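PDB 5ZHB: cellobiose 2-epimerase from Caldibacillus thermoamylovorans, which catalyses the epimerization of cellobiose at C2 of its reducing-end glucose, yielding 4-O-β-glucosyl-mannose. Local coordinates for residues M1-L12 and A378-V388. Residues are numbered along the deposited sequence; the frame is centred on the assembly and turned at random.
Sequences MNTFVNEFRNEL and ARFCLEFIERV
The Phe8 ring meets Phe380 over one face and Phe384 at its edge. Phe380 points its CZ over the centre of that Phe8 face, 3.7 Å above the plane, in an edge-to-face pair. With CG anti to the carbonyl carbon (chi1 -85°), Phe384 turns a face toward helix 2-12; Phe8 CE2 lies over it, offset toward the rim and 3.5 Å from Phe384 CG, the planes at 73°. Met1 CE, poorly ordered, reaches Phe384 CE1 at 3.8 Å. Replacing Phe384 by alanine removes the ring that Phe8 CE2 and Met1 CE lean on, and would probably leave a gap at the Phe8 edge. Leu12 is a knob among Ala378, Cys381, Leu382 and Ile385, its CD2 3.6 Å from Leu382 CD2; Cys381 SG lies 3.3 Å from Phe8 O. Behind this shell, Phe380 rests on Val310, Met313 and Val314, and Phe384 on Val332. The segment axes come within 8.9 Å, their N-to-C directions 140° apart, roughly antiparallel. N- and C-terminal helices thus pack together, consistent with closure of the family's (α/α)6 barrel. Aromatic and aliphatic groups with one sulfur carry the interface, implying cohesion by shape and apolar burial, while Glu7 pairs with Lys340 away from it.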
ATOM      1  N   MET A   1       3.775  25.432   6.354  1.00 75.03           N
ATOM      2  CA  MET A   1       3.865  24.049   5.808  1.00 70.59           C
ATOM      3  C   MET A   1       4.935  23.254   6.552  1.00 69.29           C
ATOM      4  O   MET A   1       4.813  22.044   6.741  1.00 60.27           O
ATOM      5  CB  MET A   1       4.214  24.045   4.313  1.00 69.83           C
ATOM      6  CG  MET A   1       3.910  22.724   3.643  1.00 65.18           C
ATOM      7  SD  MET A   1       2.214  22.254   4.034  1.00 75.76           S
ATOM      8  CE  MET A   1       2.251  20.499   4.422  1.00 69.36           C
ATOM      9  N   ASN A   2       6.000  23.942   6.957  1.00 60.17           N
ATOM     10  CA  ASN A   2       6.983  23.361   7.852  1.00 61.61           C
ATOM     11  C   ASN A   2       6.315  23.021   9.186  1.00 57.14           C
ATOM     12  O   ASN A   2       6.695  22.050   9.834  1.00 52.92           O
ATOM     13  CB  ASN A   2       8.198  24.269   7.991  1.00 64.96           C
ATOM     14  CG  ASN A   2       8.936  24.392   6.680  1.00 67.28           C
ATOM     15  OD1 ASN A   2       9.952  23.719   6.483  1.00 73.88           O
ATOM     16  ND2 ASN A   2       8.424  25.198   5.760  1.00 66.57           N
ATOM     17  N   THR A   3       5.322  23.834   9.569  1.00 52.71           N
ATOM     18  CA  THR A   3       4.528  23.620  10.768  1.00 54.48           C
ATOM     19  C   THR A   3       3.817  22.268  10.703  1.00 53.53           C
ATOM     20  O   THR A   3       3.918  21.477  11.641  1.00 47.74           O
ATOM     21  CB  THR A   3       3.534  24.770  10.939  1.00 58.39           C
ATOM     22  OG1 THR A   3       2.754  24.450  12.084  1.00 54.49           O
ATOM     23  CG2 THR A   3       2.576  24.947   9.772  1.00 64.97           C
ATOM     24  N   PHE A   4       3.119  22.012   9.586  1.00 48.47           N
ATOM     25  CA  PHE A   4       2.342  20.791   9.421  1.00 50.41           C
ATOM     26  C   PHE A   4       3.317  19.610   9.386  1.00 40.86           C
ATOM     27  O   PHE A   4       3.079  18.595  10.040  1.00 38.38           O
ATOM     28  CB  PHE A   4       1.377  20.894   8.221  1.00 51.33           C
ATOM     29  CG  PHE A   4       0.104  21.682   8.516  1.00 61.69           C
ATOM     30  CD1 PHE A   4      -0.962  21.097   9.201  1.00 64.63           C
ATOM     31  CD2 PHE A   4      -0.026  23.021   8.135  1.00 67.08           C
ATOM     32  CE1 PHE A   4      -2.120  21.822   9.497  1.00 64.55           C
ATOM     33  CE2 PHE A   4      -1.186  23.741   8.427  1.00 63.45           C
ATOM     34  CZ  PHE A   4      -2.227  23.146   9.115  1.00 58.84           C
ATOM     35  N   VAL A   5       4.441  19.751   8.670  1.00 40.14           N
ATOM     36  CA  VAL A   5       5.365  18.640   8.482  1.00 39.90           C
ATOM     37  C   VAL A   5       6.061  18.274   9.793  1.00 43.45           C
ATOM     38  O   VAL A   5       6.310  17.088  10.045  1.00 35.55           O
ATOM     39  CB  VAL A   5       6.362  18.889   7.338  1.00 41.81           C
ATOM     40  CG1 VAL A   5       7.441  17.816   7.266  1.00 43.83           C
ATOM     41  CG2 VAL A   5       5.628  18.959   6.010  1.00 45.94           C
ATOM     42  N   ASN A   6       6.338  19.266  10.650  1.00 39.21           N
ATOM     43  CA  ASN A   6       6.864  18.956  11.970  1.00 34.56           C
ATOM     44  C   ASN A   6       5.850  18.146  12.763  1.00 27.94           C
ATOM     45  O   ASN A   6       6.217  17.287  13.542  1.00 28.12           O
ATOM     46  CB  ASN A   6       7.280  20.197  12.755  1.00 40.05           C
ATOM     47  CG  ASN A   6       8.618  20.724  12.292  1.00 50.92           C
ATOM     48  OD1 ASN A   6       9.614  19.988  12.285  1.00 56.64           O
ATOM     49  ND2 ASN A   6       8.674  21.985  11.894  1.00 59.93           N
ATOM     50  N   GLU A   7       4.563  18.411  12.589  1.00 27.84           N
ATOM     51  CA  GLU A   7       3.545  17.637  13.279  1.00 27.42           C
ATOM     52  C   GLU A   7       3.512  16.191  12.775  1.00 28.65           C
ATOM     53  O   GLU A   7       3.269  15.271  13.564  1.00 30.44           O
ATOM     54  CB  GLU A   7       2.173  18.284  13.144  1.00 29.48           C
ATOM     55  CG  GLU A   7       2.032  19.501  14.049  1.00 34.04           C
ATOM     56  CD  GLU A   7       0.603  19.972  14.195  1.00 39.20           C
ATOM     57  OE1 GLU A   7      -0.325  19.316  13.674  1.00 34.61           O
ATOM     58  OE2 GLU A   7       0.429  21.026  14.847  1.00 42.73           O
ATOM     59  N   PHE A   8       3.786  15.989  11.486  1.00 27.39           N
ATOM     60  CA  PHE A   8       3.773  14.634  10.925  1.00 26.10           C
ATOM     61  C   PHE A   8       4.999  13.851  11.388  1.00 25.59           C
ATOM     62  O   PHE A   8       4.919  12.670  11.747  1.00 25.17           O
ATOM     63  CB  PHE A   8       3.800  14.655   9.398  1.00 25.30           C
ATOM     64  CG  PHE A   8       2.690  15.437   8.715  1.00 25.03           C
ATOM     65  CD1 PHE A   8       1.507  15.756   9.375  1.00 24.91           C
ATOM     66  CD2 PHE A   8       2.836  15.846   7.393  1.00 25.74           C
ATOM     67  CE1 PHE A   8       0.503  16.456   8.715  1.00 28.82           C
ATOM     68  CE2 PHE A   8       1.827  16.545   6.739  1.00 25.71           C
ATOM     69  CZ  PHE A   8       0.665  16.849   7.400  1.00 28.44           C
ATOM     70  N   ARG A   9       6.152  14.508  11.351  1.00 26.26           N
ATOM     71  CA  ARG A   9       7.388  13.905  11.815  1.00 29.84           C
ATOM     72  C   ARG A   9       7.323  13.551  13.300  1.00 30.42           C
ATOM     73  O   ARG A   9       7.824  12.507  13.685  1.00 29.17           O
ATOM     74  CB  ARG A   9       8.544  14.885  11.605  1.00 33.00           C
ATOM     75  CG  ARG A   9       9.914  14.258  11.773  1.00 37.14           C
ATOM     76  CD  ARG A   9      10.968  15.366  11.672  1.00 44.57           C
ATOM     77  NE  ARG A   9      12.305  14.817  11.895  1.00 49.07           N
ATOM     78  CZ  ARG A   9      13.374  15.027  11.128  1.00 57.96           C
ATOM     79  NH1 ARG A   9      13.291  15.766  10.031  1.00 59.09           N
ATOM     80  NH2 ARG A   9      14.532  14.480  11.463  1.00 58.85           N
ATOM     81  N   ASN A  10       6.769  14.447  14.132  1.00 29.28           N
ATOM     82  CA  ASN A  10       6.543  14.165  15.538  1.00 29.69           C
ATOM     83  C   ASN A  10       5.657  12.924  15.687  1.00 29.21           C
ATOM     84  O   ASN A  10       5.948  12.053  16.504  1.00 25.07           O
ATOM     85  CB  ASN A  10       5.970  15.395  16.223  1.00 31.93           C
ATOM     86  CG  ASN A  10       5.556  15.141  17.648  1.00 37.29           C
ATOM     87  OD1 ASN A  10       4.358  15.151  17.972  1.00 42.32           O
ATOM     88  ND2 ASN A  10       6.524  14.884  18.505  1.00 39.89           N
ATOM     89  N   GLU A  11       4.570  12.861  14.910  1.00 28.02           N
ATOM     90  CA  GLU A  11       3.637  11.736  14.981  1.00 25.81           C
ATOM     91  C   GLU A  11       4.392  10.462  14.636  1.00 24.40           C
ATOM     92  O   GLU A  11       4.292   9.458  15.366  1.00 27.91           O
ATOM     93  CB  GLU A  11       2.359  11.969  14.166  1.00 24.04           C
ATOM     94  CG  GLU A  11       1.399  10.777  14.119  1.00 26.19           C
ATOM     95  CD  GLU A  11       0.878  10.271  15.463  1.00 28.26           C
ATOM     96  OE1 GLU A  11       0.902  11.053  16.437  1.00 27.62           O
ATOM     97  OE2 GLU A  11       0.464   9.095  15.553  1.00 21.79           O
ATOM     98  N   LEU A  12       5.213  10.534  13.594  1.00 24.97           N
ATOM     99  CA  LEU A  12       5.937   9.368  13.120  1.00 25.04           C
ATOM    100  C   LEU A  12       6.922   8.867  14.179  1.00 26.68           C
ATOM    101  O   LEU A  12       6.909   7.695  14.525  1.00 23.08           O
ATOM    102  CB  LEU A  12       6.665   9.680  11.824  1.00 25.90           C
ATOM    103  CG  LEU A  12       7.548   8.563  11.272  1.00 23.64           C
ATOM    104  CD1 LEU A  12       6.717   7.316  10.996  1.00 25.84           C
ATOM    105  CD2 LEU A  12       8.239   9.057  10.033  1.00 24.72           C
ATOM    106  N   ALA A 378       3.136   5.586   7.986  1.00 19.98           N
ATOM    107  CA  ALA A 378       4.537   5.966   7.952  1.00 21.91           C
ATOM    108  C   ALA A 378       4.909   6.619   6.629  1.00 20.93           C
ATOM    109  O   ALA A 378       5.579   7.652   6.616  1.00 22.08           O
ATOM    110  CB  ALA A 378       5.452   4.801   8.202  1.00 21.68           C
ATOM    111  N   ARG A 379       4.526   5.967   5.522  1.00 20.23           N
ATOM    112  CA  ARG A 379       4.809   6.477   4.202  1.00 18.91           C
ATOM    113  C   ARG A 379       4.267   7.906   4.054  1.00 19.45           C
ATOM    114  O   ARG A 379       4.955   8.763   3.504  1.00 20.07           O
ATOM    115  CB  ARG A 379       4.256   5.521   3.138  1.00 17.97           C
ATOM    116  CG  ARG A 379       4.640   6.015   1.752  1.00 20.09           C
ATOM    117  CD  ARG A 379       4.326   5.101   0.597  1.00 18.46           C
ATOM    118  NE  ARG A 379       2.885   4.912   0.438  1.00 19.97           N
ATOM    119  CZ  ARG A 379       2.331   4.109  -0.473  1.00 18.87           C
ATOM    120  NH1 ARG A 379       3.092   3.466  -1.334  1.00 19.74           N
ATOM    121  NH2 ARG A 379       1.013   3.984  -0.528  1.00 19.90           N
ATOM    122  N   PHE A 380       3.041   8.161   4.532  1.00 18.64           N
ATOM    123  CA  PHE A 380       2.485   9.496   4.459  1.00 21.09           C
ATOM    124  C   PHE A 380       3.413  10.510   5.141  1.00 23.68           C
ATOM    125  O   PHE A 380       3.730  11.541   4.539  1.00 20.83           O
ATOM    126  CB  PHE A 380       1.042   9.500   4.972  1.00 23.18           C
ATOM    127  CG  PHE A 380       0.679  10.678   5.858  1.00 24.64           C
ATOM    128  CD1 PHE A 380       0.504  11.954   5.323  1.00 25.41           C
ATOM    129  CD2 PHE A 380       0.507  10.500   7.225  1.00 23.37           C
ATOM    130  CE1 PHE A 380       0.135  13.010   6.140  1.00 25.54           C
ATOM    131  CE2 PHE A 380       0.145  11.556   8.038  1.00 25.96           C
ATOM    132  CZ  PHE A 380      -0.015  12.815   7.499  1.00 27.56           C
ATOM    133  N   CYS A 381       3.810  10.249   6.395  1.00 21.56           N
ATOM    134  CA  CYS A 381       4.677  11.165   7.115  1.00 22.79           C
ATOM    135  C   CYS A 381       5.978  11.362   6.337  1.00 23.17           C
ATOM    136  O   CYS A 381       6.412  12.492   6.150  1.00 24.28           O
ATOM    137  CB  CYS A 381       4.973  10.645   8.520  1.00 21.44           C
ATOM    138  SG  CYS A 381       3.522  10.564   9.585  1.00 24.04           S
ATOM    139  N   LEU A 382       6.569  10.276   5.844  1.00 21.63           N
ATOM    140  CA  LEU A 382       7.848  10.316   5.129  1.00 24.36           C
ATOM    141  C   LEU A 382       7.776  11.051   3.791  1.00 25.04           C
ATOM    142  O   LEU A 382       8.718  11.759   3.402  1.00 26.03           O
ATOM    143  CB  LEU A 382       8.358   8.895   4.948  1.00 23.34           C
ATOM    144  CG  LEU A 382       8.747   8.178   6.250  1.00 24.98           C
ATOM    145  CD1 LEU A 382       9.025   6.727   5.963  1.00 26.67           C
ATOM    146  CD2 LEU A 382       9.939   8.835   6.918  1.00 26.52           C
ATOM    147  N   GLU A 383       6.649  10.915   3.091  1.00 25.79           N
ATOM    148  CA  GLU A 383       6.491  11.595   1.814  1.00 23.19           C
ATOM    149  C   GLU A 383       6.533  13.112   2.014  1.00 25.23           C
ATOM    150  O   GLU A 383       7.167  13.820   1.229  1.00 25.89           O
ATOM    151  CB  GLU A 383       5.173  11.146   1.193  1.00 23.58           C
ATOM    152  CG  GLU A 383       5.273   9.860   0.377  1.00 24.24           C
ATOM    153  CD  GLU A 383       6.067  10.035  -0.902  1.00 25.32           C
ATOM    154  OE1 GLU A 383       5.847  11.042  -1.610  1.00 24.50           O
ATOM    155  OE2 GLU A 383       6.880   9.149  -1.197  1.00 25.58           O
ATOM    156  N   PHE A 384       5.788  13.614   2.998  1.00 25.37           N
ATOM    157  CA  PHE A 384       5.796  15.041   3.304  1.00 25.20           C
ATOM    158  C   PHE A 384       7.168  15.507   3.779  1.00 28.07           C
ATOM    159  O   PHE A 384       7.668  16.536   3.343  1.00 26.75           O
ATOM    160  CB  PHE A 384       4.774  15.371   4.375  1.00 22.30           C
ATOM    161  CG  PHE A 384       3.393  15.590   3.789  1.00 23.66           C
ATOM    162  CD1 PHE A 384       3.001  16.853   3.364  1.00 23.38           C
ATOM    163  CD2 PHE A 384       2.500  14.538   3.649  1.00 22.87           C
ATOM    164  CE1 PHE A 384       1.701  17.065   2.894  1.00 25.69           C
ATOM    165  CE2 PHE A 384       1.239  14.739   3.103  1.00 22.76           C
ATOM    166  CZ  PHE A 384       0.836  15.998   2.740  1.00 25.16           C
ATOM    167  N   ILE A 385       7.794  14.748   4.671  1.00 27.76           N
ATOM    168  CA  ILE A 385       9.140  15.102   5.095  1.00 29.44           C
ATOM    169  C   ILE A 385      10.066  15.307   3.888  1.00 31.56           C
ATOM    170  O   ILE A 385      10.825  16.284   3.812  1.00 30.38           O
ATOM    171  CB  ILE A 385       9.668  14.044   6.079  1.00 29.15           C
ATOM    172  CG1 ILE A 385       8.927  14.112   7.427  1.00 30.14           C
ATOM    173  CG2 ILE A 385      11.183  14.210   6.244  1.00 31.74           C
ATOM    174  CD1 ILE A 385       9.055  12.864   8.303  1.00 30.12           C
ATOM    175  N   GLU A 386      10.041  14.373   2.935  1.00 30.60           N
ATOM    176  CA  GLU A 386      10.969  14.370   1.817  1.00 35.04           C
ATOM    177  C   GLU A 386      10.558  15.432   0.798  1.00 34.91           C
ATOM    178  O   GLU A 386      11.412  16.078   0.187  1.00 34.42           O
ATOM    179  CB  GLU A 386      11.035  12.968   1.196  1.00 41.10           C
ATOM    180  CG  GLU A 386      12.415  12.560   0.677  1.00 49.52           C
ATOM    181  CD  GLU A 386      12.474  11.291  -0.184  1.00 55.68           C
ATOM    182  OE1 GLU A 386      13.581  10.903  -0.600  1.00 58.09           O
ATOM    183  OE2 GLU A 386      11.430  10.682  -0.485  1.00 59.00           O
ATOM    184  N   ARG A 387       9.252  15.621   0.572  1.00 30.66           N
ATOM    185  CA  ARG A 387       8.812  16.584  -0.427  1.00 31.11           C
ATOM    186  C   ARG A 387       9.119  18.020   0.021  1.00 38.12           C
ATOM    187  O   ARG A 387       9.487  18.848  -0.816  1.00 39.33           O
ATOM    188  CB  ARG A 387       7.316  16.419  -0.706  1.00 32.43           C
ATOM    189  CG  ARG A 387       6.994  15.217  -1.590  1.00 33.23           C
ATOM    190  CD  ARG A 387       5.505  14.936  -1.561  1.00 29.87           C
ATOM    191  NE  ARG A 387       5.193  13.652  -2.211  1.00 29.82           N
ATOM    192  CZ  ARG A 387       4.684  13.558  -3.438  1.00 32.56           C
ATOM    193  NH1 ARG A 387       4.567  14.644  -4.186  1.00 27.54           N
ATOM    194  NH2 ARG A 387       4.302  12.384  -3.913  1.00 30.41           N
ATOM    195  N   VAL A 388       8.918  18.303   1.321  1.00 39.79           N
ATOM    196  CA  VAL A 388       9.283  19.557   1.976  1.00 42.55           C
ATOM    197  C   VAL A 388      10.634  19.385   2.703  1.00 44.41           C
ATOM    198  O   VAL A 388      11.680  19.248   2.019  1.00 44.77           O
ATOM    199  CB  VAL A 388       8.187  19.946   2.990  1.00 41.02           C
ATOM    200  CG1 VAL A 388       8.424  21.303   3.646  1.00 45.28           C
ATOM    201  CG2 VAL A 388       6.780  19.895   2.412  1.00 38.18           C
TER